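Local coordinates for DegV family protein (PDB 3FDJ), which is of unknown function but, like other members of the DegV family, probably binds a fatty acid chain in a cleft between its two domains, at residues Ala96-Tyr101 with Ala108-Ile113; Glu77-Thr82 with Glu141-Ile146; Asp66-Ala71 with Tyr91-Ala96. All coordinates share one frame; numbering follows the deposited sequence. Where two conformers were deposited one is given.

Contact 1 of 3, residues Ala96-Tyr101 with Ala108-Ile113; sequences AARAVY and AKVRVI
Arg98 runs past Val110 and gives its NE hydrogen to that residue's carbonyl oxygen. With CG anti to the backbone N (chi1 172°) and the chain extended as far as NE, the aliphatic part leaves the helix toward the strand, sliding past Val110 in the opposite direction. From CB the chain passes to Arg98 CG, which touches Val110 CB at 3.9 Å, with CG1 of the same valine just as near. One step further, Arg98 CD meets Val112 CG2, also at 3.9 Å. Arg98 NE then donates to Val110 O over 2.8 Å. The N-H...O angle is 153°, and the oxygen sits close to the guanidinium plane, although the nitrogen approaches from above the carbonyl plane. At the tip, Arg98 NH2 donates to water 1 (3.2 Å), which also accepts a hydrogen bond from Val110 N (2.9 Å). One turn along, Tyr101 sets CE2 against Ala108 CB (3.8 Å) and CD2 against Val110 CG2, while its hydroxyl bonds to Asp75 O. Strand 109-114 pairs with strand 77-82 through Lys109, Arg111 and Ile113, which leaves the Val110 N-H (to water 1) and C=O (to Arg98 NE) on the other edge. Residues 96-101 of helix 90-102 run antiparallel to strand residues 109-113 (177°, axes 9.5 Å apart at closest approach), within the beta-alpha-beta unit of strands 77-82 and 109-114, with helix 65-72 alongside.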
loop_
_atom_site.group_PDB
_atom_site.type_symbol
_atom_site.label_atom_id
_atom_site.label_comp_id
_atom_site.label_asym_id
_atom_site.label_seq_id
_atom_site.Cartn_x
_atom_site.Cartn_y
_atom_site.Cartn_z
ATOM N N ALA A 96 9.864 16.610 -4.775
ATOM C CA ALA A 96 10.096 17.571 -5.842
ATOM C C ALA A 96 8.875 18.481 -6.048
ATOM O O ALA A 96 8.998 19.707 -6.218
ATOM C CB ALA A 96 10.484 16.821 -7.153
ATOM N N ALA A 97 7.690 17.885 -6.019
ATOM C CA ALA A 97 6.455 18.653 -6.149
ATOM C C ALA A 97 6.238 19.583 -4.940
ATOM O O ALA A 97 5.793 20.719 -5.106
ATOM C CB ALA A 97 5.256 17.688 -6.337
ATOM N N ARG A 98 6.564 19.113 -3.742
ATOM C CA ARG A 98 6.473 19.936 -2.529
ATOM C C ARG A 98 7.346 21.180 -2.674
ATOM O O ARG A 98 6.959 22.274 -2.285
ATOM C CB ARG A 98 6.912 19.140 -1.300
ATOM C CG ARG A 98 7.035 19.936 -0.026
ATOM C CD ARG A 98 7.407 19.070 1.136
ATOM N NE ARG A 98 7.667 19.872 2.321
ATOM C CZ ARG A 98 8.823 20.430 2.650
ATOM N NH1 ARG A 98 9.908 20.312 1.882
ATOM N NH2 ARG A 98 8.898 21.141 3.768
ATOM N N ALA A 99 8.533 20.982 -3.240
ATOM C CA ALA A 99 9.489 22.073 -3.429
ATOM C C ALA A 99 8.892 23.193 -4.274
ATOM O O ALA A 99 9.042 24.383 -3.956
ATOM C CB ALA A 99 10.769 21.531 -4.068
ATOM N N VAL A 100 8.281 22.813 -5.392
ATOM C CA VAL A 100 7.629 23.764 -6.268
ATOM C C VAL A 100 6.425 24.393 -5.553
ATOM O O VAL A 100 6.214 25.615 -5.606
ATOM C CB VAL A 100 7.180 23.075 -7.576
ATOM C CG1 VAL A 100 6.288 24.019 -8.403
ATOM C CG2 VAL A 100 8.440 22.607 -8.390
ATOM N N TYR A 101 5.654 23.575 -4.859
ATOM C CA TYR A 101 4.427 24.074 -4.191
ATOM C C TYR A 101 4.758 25.153 -3.136
ATOM O O TYR A 101 4.118 26.192 -3.065
ATOM C CB TYR A 101 3.668 22.910 -3.578
ATOM C CG TYR A 101 2.259 23.257 -3.146
ATOM C CD1 TYR A 101 1.235 23.331 -4.085
ATOM C CD2 TYR A 101 1.955 23.503 -1.811
ATOM C CE1 TYR A 101 -0.066 23.653 -3.703
ATOM C CE2 TYR A 101 0.661 23.822 -1.408
ATOM C CZ TYR A 101 -0.346 23.882 -2.367
ATOM O OH TYR A 101 -1.627 24.190 -2.010
ATOM N N ALA A 108 1.953 27.805 3.064
ATOM C CA ALA A 108 1.672 26.370 3.051
ATOM C C ALA A 108 2.622 25.605 3.950
ATOM O O ALA A 108 3.798 25.950 4.074
ATOM C CB ALA A 108 1.752 25.811 1.635
ATOM N N LYS A 109 2.091 24.547 4.553
ATOM C CA LYS A 109 2.869 23.515 5.223
ATOM C C LYS A 109 2.542 22.190 4.575
ATOM O O LYS A 109 1.355 21.832 4.460
ATOM C CB LYS A 109 2.463 23.432 6.686
ATOM C CG LYS A 109 2.715 24.704 7.438
ATOM C CD LYS A 109 2.503 24.528 8.943
ATOM C CE LYS A 109 1.210 25.105 9.443
ATOM N NZ LYS A 109 1.525 25.977 10.636
ATOM N N VAL A 110 3.572 21.465 4.153
ATOM C CA VAL A 110 3.401 20.203 3.484
ATOM C C VAL A 110 4.350 19.196 4.066
ATOM O O VAL A 110 5.560 19.435 4.107
ATOM C CB VAL A 110 3.675 20.329 1.965
ATOM C CG1 VAL A 110 3.424 18.989 1.256
ATOM C CG2 VAL A 110 2.794 21.452 1.340
ATOM N N ARG A 111 3.823 18.069 4.517
ATOM C CA ARG A 111 4.662 17.004 5.064
ATOM C C ARG A 111 4.502 15.824 4.147
ATOM O O ARG A 111 3.372 15.362 3.927
ATOM C CB ARG A 111 4.239 16.629 6.482
ATOM C CG ARG A 111 4.778 15.261 6.947
ATOM C CD ARG A 111 6.309 15.237 7.091
ATOM N NE ARG A 111 6.817 13.856 7.137
ATOM C CZ ARG A 111 6.758 13.038 8.196
ATOM N NH1 ARG A 111 7.261 11.824 8.098
ATOM N NH2 ARG A 111 6.232 13.418 9.358
ATOM N N VAL A 112 5.618 15.359 3.594
ATOM C CA VAL A 112 5.613 14.131 2.798
ATOM C C VAL A 112 6.068 12.999 3.721
ATOM O O VAL A 112 7.140 13.095 4.336
ATOM C CB VAL A 112 6.497 14.219 1.566
ATOM C CG1 VAL A 112 6.395 12.920 0.762
ATOM C CG2 VAL A 112 6.140 15.440 0.669
ATOM N N ILE A 113 5.222 11.970 3.812
ATOM C CA ILE A 113 5.445 10.790 4.664
ATOM C C ILE A 113 5.827 9.605 3.791
ATOM O O ILE A 113 5.021 9.110 2.999
ATOM C CB ILE A 113 4.201 10.416 5.497
ATOM C CG1 ILE A 113 3.744 11.588 6.356
ATOM C CG2 ILE A 113 4.497 9.161 6.366
ATOM C CD1 ILE A 113 2.373 11.362 6.977
HETATM O O HOH W 1 6.187 22.507 4.910
#

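Contact 2 of 3, residues Glu77-Thr82 with Glu141-Ile146; sequences EIFVVT and EIDGAI
Phe79 reaches from its strand to Ile142 and Asp143 on the helix and supplies the largest buried surface of the contact. Its CG is anti to the carbonyl carbon (chi1 -72°), a torsion that, with CB already directed at the helix, carries the far end of the ring up to the helix backbone. Two neighbouring ring atoms do most of the touching. Phe79 CZ lies 3.5 Å from Ile142 CG2, the closest approach between the segments, and Phe79 CE2 is 3.7 Å from the same methyl. That methyl approaches the ring at a slant. Ile142 CB backs it up, 3.7 Å from Phe79 CZ, which makes the branch point of the isoleucine, rather than its longer arm, the surface that meets the ring.

Asp143 takes the other side of the ring's end. Its CA lies near the ring plane, 3.8 Å from Phe79 CE1, and its CB follows at 4.0 Å from the same atom, so the phenylalanine meets the aliphatic base of the aspartate. The carboxylate is turned 58° from the ring plane. With CG anti to the backbone N (chi1 -177°), it is directed to Arg111 of the adjoining strand, and OD1 forms a salt bridge with NH2 of that arginine. The charge therefore has its partner beside the apolar patch.

Further packing surrounds the pair: Phe139 stacks on Phe79, and Leu129, Met132 and Ile133 of helix 120-134 touch Ile142. The phenylalanine ring, meeting side chains and the Asp143 CA, joins strand and helix, as where a helical layer lies against a beta-sheet. Helix 90-102 contacts the sheet through Ile78 and Thr82, which alternate with Phe79 and Val81 along the strand, consistent with the alpha/beta/alpha sandwich of a DegV domain.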
loop_
_atom_site.group_PDB
_atom_site.type_symbol
_atom_site.label_atom_id
_atom_site.label_comp_id
_atom_site.label_asym_id
_atom_site.label_seq_id
_atom_site.Cartn_x
_atom_site.Cartn_y
_atom_site.Cartn_z
ATOM N N GLU A 77 -2.458 23.309 4.388
ATOM C CA GLU A 77 -1.957 22.253 5.269
ATOM C C GLU A 77 -2.204 20.906 4.593
ATOM O O GLU A 77 -3.348 20.494 4.401
ATOM C CB GLU A 77 -2.674 22.269 6.640
ATOM C CG GLU A 77 -2.382 23.488 7.446
ATOM C CD GLU A 77 -3.141 23.582 8.772
ATOM O OE1 GLU A 77 -4.379 23.400 8.814
ATOM O OE2 GLU A 77 -2.473 23.917 9.766
ATOM N N ILE A 78 -1.127 20.232 4.217
ATOM C CA ILE A 78 -1.200 19.013 3.436
ATOM C C ILE A 78 -0.291 17.944 4.010
ATOM O O ILE A 78 0.878 18.213 4.339
ATOM C CB ILE A 78 -0.793 19.259 1.959
ATOM C CG1 ILE A 78 -1.609 20.404 1.329
ATOM C CG2 ILE A 78 -0.901 17.949 1.099
ATOM C CD1 ILE A 78 -1.195 20.739 -0.111
ATOM N N PHE A 79 -0.839 16.732 4.127
ATOM C CA PHE A 79 -0.051 15.547 4.403
ATOM C C PHE A 79 -0.101 14.689 3.153
ATOM O O PHE A 79 -1.175 14.460 2.577
ATOM C CB PHE A 79 -0.568 14.764 5.627
ATOM C CG PHE A 79 -0.301 15.441 6.928
ATOM C CD1 PHE A 79 0.967 15.404 7.509
ATOM C CD2 PHE A 79 -1.300 16.139 7.577
ATOM C CE1 PHE A 79 1.202 16.045 8.712
ATOM C CE2 PHE A 79 -1.055 16.814 8.784
ATOM C CZ PHE A 79 0.196 16.775 9.336
ATOM N N VAL A 80 1.072 14.222 2.731
ATOM C CA VAL A 80 1.206 13.369 1.556
ATOM C C VAL A 80 1.774 12.042 1.990
ATOM O O VAL A 80 2.851 12.014 2.601
ATOM C CB VAL A 80 2.149 13.998 0.514
ATOM C CG1 VAL A 80 2.118 13.173 -0.782
ATOM C CG2 VAL A 80 1.771 15.470 0.223
ATOM N N VAL A 81 1.087 10.934 1.693
ATOM C CA VAL A 81 1.610 9.603 2.043
ATOM C C VAL A 81 2.077 8.905 0.775
ATOM O O VAL A 81 1.355 8.874 -0.222
ATOM C CB VAL A 81 0.554 8.768 2.783
ATOM C CG1 VAL A 81 1.123 7.376 3.187
ATOM C CG2 VAL A 81 0.052 9.532 4.031
ATOM N N THR A 82 3.304 8.398 0.786
ATOM C CA THR A 82 3.846 7.734 -0.388
ATOM C C THR A 82 4.232 6.287 -0.100
ATOM O O THR A 82 4.491 5.905 1.025
ATOM C CB THR A 82 5.096 8.441 -1.001
ATOM O OG1 THR A 82 6.254 8.211 -0.194
ATOM C CG2 THR A 82 4.879 9.984 -1.181
ATOM N N GLU A 141 1.453 19.069 15.637
ATOM C CA GLU A 141 1.244 17.920 16.524
ATOM C C GLU A 141 1.134 16.627 15.734
ATOM O O GLU A 141 1.713 15.602 16.111
ATOM C CB GLU A 141 -0.001 18.120 17.393
ATOM C CG GLU A 141 0.127 19.288 18.358
ATOM C CD GLU A 141 -1.149 19.657 19.118
ATOM O OE1 GLU A 141 -2.282 19.421 18.616
ATOM O OE2 GLU A 141 -1.006 20.247 20.222
ATOM N N ILE A 142 0.379 16.685 14.638
ATOM C CA ILE A 142 0.126 15.519 13.810
ATOM C C ILE A 142 1.420 15.104 13.110
ATOM O O ILE A 142 1.778 13.916 13.071
ATOM C CB ILE A 142 -0.971 15.801 12.759
ATOM C CG1 ILE A 142 -2.292 16.122 13.443
ATOM C CG2 ILE A 142 -1.106 14.606 11.806
ATOM C CD1 ILE A 142 -3.362 16.736 12.495
ATOM N N ASP A 143 2.151 16.096 12.611
ATOM C CA ASP A 143 3.384 15.855 11.871
ATOM C C ASP A 143 4.395 15.096 12.753
ATOM O O ASP A 143 5.058 14.214 12.277
ATOM C CB ASP A 143 3.953 17.186 11.392
ATOM C CG ASP A 143 5.211 17.039 10.533
ATOM O OD1 ASP A 143 5.436 15.966 9.952
ATOM O OD2 ASP A 143 5.960 18.032 10.424
ATOM N N GLY A 144 4.492 15.454 14.022
ATOM C CA GLY A 144 5.368 14.730 14.973
ATOM C C GLY A 144 4.861 13.338 15.309
ATOM O O GLY A 144 5.608 12.364 15.306
ATOM N N ALA A 145 3.571 13.253 15.571
ATOM C CA ALA A 145 2.992 12.060 16.178
ATOM C C ALA A 145 2.818 10.906 15.214
ATOM O O ALA A 145 2.855 9.740 15.640
ATOM C CB ALA A 145 1.672 12.401 16.859
ATOM N N ILE A 146 2.621 11.201 13.929
ATOM C CA ILE A 146 2.325 10.158 12.958
ATOM C C ILE A 146 3.510 9.186 12.830
ATOM O O ILE A 146 3.311 7.973 12.702
ATOM C CB ILE A 146 1.890 10.735 11.582
ATOM C CG1 ILE A 146 1.323 9.617 10.702
ATOM C CG2 ILE A 146 3.019 11.506 10.867
ATOM C CD1 ILE A 146 -0.019 8.992 11.258
#

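Contact 3 of 3, residues Asp66-Ala71 with Tyr91-Ala96; sequences DAWLEA and YNSAMA
Trp68 joins two helices by meeting Ser93 through its indole nitrogen and Ala94 through a ring face. The polar part is one hydrogen bond: Trp68 NE1 donates to Ser93 OG over 2.8 Å, with an N-H...O angle of 153° and the oxygen at the ring edge, somewhat tilted from its plane. Ser93 OG stands between its own backbone N and carbonyl carbon (chi1 69°), a rotamer that turns it to the indole and also lets it bond to Thr90 O, one turn earlier in the helix. With that carbonyl accepting the hydroxyl proton, the oxygen can accept the indole N-H.

The second kind of interaction is CH-pi. Ala94 CA lies 3.9 Å from the centroid of the five-membered ring of Trp68, only 14° off the ring normal, which places it squarely over the face. Apolar packing adds to this: Ala94 CB rests on the same face toward the rim, 3.8 Å from Trp68 CZ2. The small alanine side chain lets the helix backbone come this near the ring.

A phenylalanine in place of Trp68 would probably leave Ser93 OG without its N-H donor and open a gap beside Ala94 where the fused ring had lain. The chemistry implies a directional pairing, in which the bond at the edge fixes the rotation of the indole while the alanine bears on its face.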
loop_
_atom_site.group_PDB
_atom_site.type_symbol
_atom_site.label_atom_id
_atom_site.label_comp_id
_atom_site.label_asym_id
_atom_site.label_seq_id
_atom_site.Cartn_x
_atom_site.Cartn_y
_atom_site.Cartn_z
ATOM N N ASP A 66 3.511 17.472 -12.136
ATOM C CA ASP A 66 2.244 18.142 -12.455
ATOM C C ASP A 66 1.027 17.473 -11.796
ATOM O O ASP A 66 0.120 18.160 -11.321
ATOM C CB ASP A 66 2.021 18.223 -13.975
ATOM C CG ASP A 66 2.879 19.287 -14.650
ATOM O OD1 ASP A 66 3.261 20.274 -13.986
ATOM O OD2 ASP A 66 3.171 19.138 -15.854
ATOM N N ALA A 67 1.011 16.142 -11.763
ATOM C CA ALA A 67 -0.078 15.394 -11.109
ATOM C C ALA A 67 -0.118 15.637 -9.610
ATOM O O ALA A 67 -1.194 15.778 -9.006
ATOM C CB ALA A 67 0.060 13.889 -11.396
ATOM N N TRP A 68 1.054 15.674 -8.978
ATOM C CA TRP A 68 1.108 16.018 -7.556
ATOM C C TRP A 68 0.577 17.421 -7.327
ATOM O O TRP A 68 -0.224 17.633 -6.434
ATOM C CB TRP A 68 2.524 15.932 -7.016
ATOM C CG TRP A 68 3.085 14.563 -6.844
ATOM C CD1 TRP A 68 4.139 14.014 -7.546
ATOM C CD2 TRP A 68 2.692 13.575 -5.894
ATOM N NE1 TRP A 68 4.406 12.750 -7.086
ATOM C CE2 TRP A 68 3.538 12.455 -6.073
ATOM C CE3 TRP A 68 1.706 13.516 -4.908
ATOM C CZ2 TRP A 68 3.406 11.290 -5.315
ATOM C CZ3 TRP A 68 1.591 12.369 -4.160
ATOM C CH2 TRP A 68 2.446 11.279 -4.354
ATOM N N LEU A 69 1.021 18.386 -8.122
ATOM C CA LEU A 69 0.592 19.776 -7.923
ATOM C C LEU A 69 -0.904 19.922 -8.064
ATOM O O LEU A 69 -1.529 20.617 -7.270
ATOM C CB LEU A 69 1.322 20.723 -8.882
ATOM C CG LEU A 69 2.822 20.869 -8.606
ATOM C CD1 LEU A 69 3.469 21.756 -9.698
ATOM C CD2 LEU A 69 3.077 21.471 -7.211
ATOM N N GLU A 70 -1.476 19.239 -9.051
ATOM C CA GLU A 70 -2.930 19.235 -9.237
ATOM C C GLU A 70 -3.601 18.707 -7.966
ATOM O O GLU A 70 -4.577 19.281 -7.491
ATOM C CB GLU A 70 -3.317 18.378 -10.439
ATOM C CG GLU A 70 -4.801 18.382 -10.761
ATOM C CD GLU A 70 -5.153 17.586 -12.013
ATOM O OE1 GLU A 70 -4.686 16.429 -12.168
ATOM O OE2 GLU A 70 -5.925 18.119 -12.833
ATOM N N ALA A 71 -3.044 17.653 -7.384
ATOM C CA ALA A 71 -3.647 17.028 -6.205
ATOM C C ALA A 71 -3.548 17.877 -4.954
ATOM O O ALA A 71 -4.380 17.762 -4.057
ATOM C CB ALA A 71 -3.025 15.663 -5.943
ATOM N N TYR A 91 8.342 8.782 -3.558
ATOM C CA TYR A 91 8.698 9.733 -2.497
ATOM C C TYR A 91 9.490 10.932 -3.055
ATOM O O TYR A 91 9.177 12.087 -2.771
ATOM C CB TYR A 91 9.465 9.018 -1.385
ATOM C CG TYR A 91 9.978 9.958 -0.302
ATOM C CD1 TYR A 91 9.138 10.390 0.720
ATOM C CD2 TYR A 91 11.273 10.421 -0.307
ATOM C CE1 TYR A 91 9.600 11.249 1.714
ATOM C CE2 TYR A 91 11.740 11.272 0.679
ATOM C CZ TYR A 91 10.902 11.674 1.691
ATOM O OH TYR A 91 11.371 12.515 2.674
ATOM N N ASN A 92 10.517 10.672 -3.856
ATOM C CA ASN A 92 11.282 11.747 -4.449
ATOM C C ASN A 92 10.412 12.663 -5.324
ATOM O O ASN A 92 10.603 13.893 -5.303
ATOM C CB ASN A 92 12.456 11.230 -5.277
ATOM C CG ASN A 92 13.559 10.640 -4.448
ATOM O OD1 ASN A 92 13.622 10.827 -3.209
ATOM N ND2 ASN A 92 14.483 9.927 -5.131
ATOM N N SER A 93 9.488 12.076 -6.106
ATOM C CA SER A 93 8.626 12.881 -6.982
ATOM C C SER A 93 7.736 13.799 -6.135
ATOM O O SER A 93 7.492 14.965 -6.500
ATOM C CB SER A 93 7.789 12.003 -7.956
ATOM O OG SER A 93 6.776 11.239 -7.317
ATOM N N ALA A 94 7.257 13.268 -5.012
ATOM C CA ALA A 94 6.416 14.049 -4.095
ATOM C C ALA A 94 7.226 15.181 -3.427
ATOM O O ALA A 94 6.722 16.289 -3.246
ATOM C CB ALA A 94 5.775 13.143 -3.035
HETATM N N MSE A 95 8.468 14.885 -3.049
HETATM C CA MSE A 95 9.361 15.924 -2.492
HETATM C C MSE A 95 9.672 17.004 -3.524
HETATM O O MSE A 95 9.727 18.193 -3.184
HETATM C CB MSE A 95 10.647 15.314 -1.945
HETATM C CG MSE A 95 10.465 14.458 -0.726
HETATM SE SE MSE A 95 10.009 15.552 0.805
HETATM C CE MSE A 95 11.680 16.499 1.112
ATOM N N ALA A 96 9.864 16.610 -4.775
ATOM C CA ALA A 96 10.096 17.571 -5.842
ATOM C C ALA A 96 8.875 18.481 -6.048
ATOM O O ALA A 96 8.998 19.707 -6.218
ATOM C CB ALA A 96 10.484 16.821 -7.153
#

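Overall arrangement
The three contacts lie on the same alpha/beta domain. Contacts 1 and 3 both use helix 90-102, share Ala96 and have centres about 8 Å apart; Ala97 CB packs 3.3 Å from Trp68 CB, and Val112 touches both Tyr91 and selenomethionine Met95. Contacts 1 and 2, centres about 11 Å apart, meet through neighbouring strands: Ile113 N to Val80 O is a probable hydrogen bond of 2.7 Å, and Arg111 CB packs 3.6 Å from Phe79 CD1. Contacts 2 and 3 are about 16 Å apart, centre to centre, yet Val80 CG1 lies 3.5 Å from Trp68 CZ3. The sodium ion's residues, Lys160, Ala179 and Ile184, belong to none of these segments.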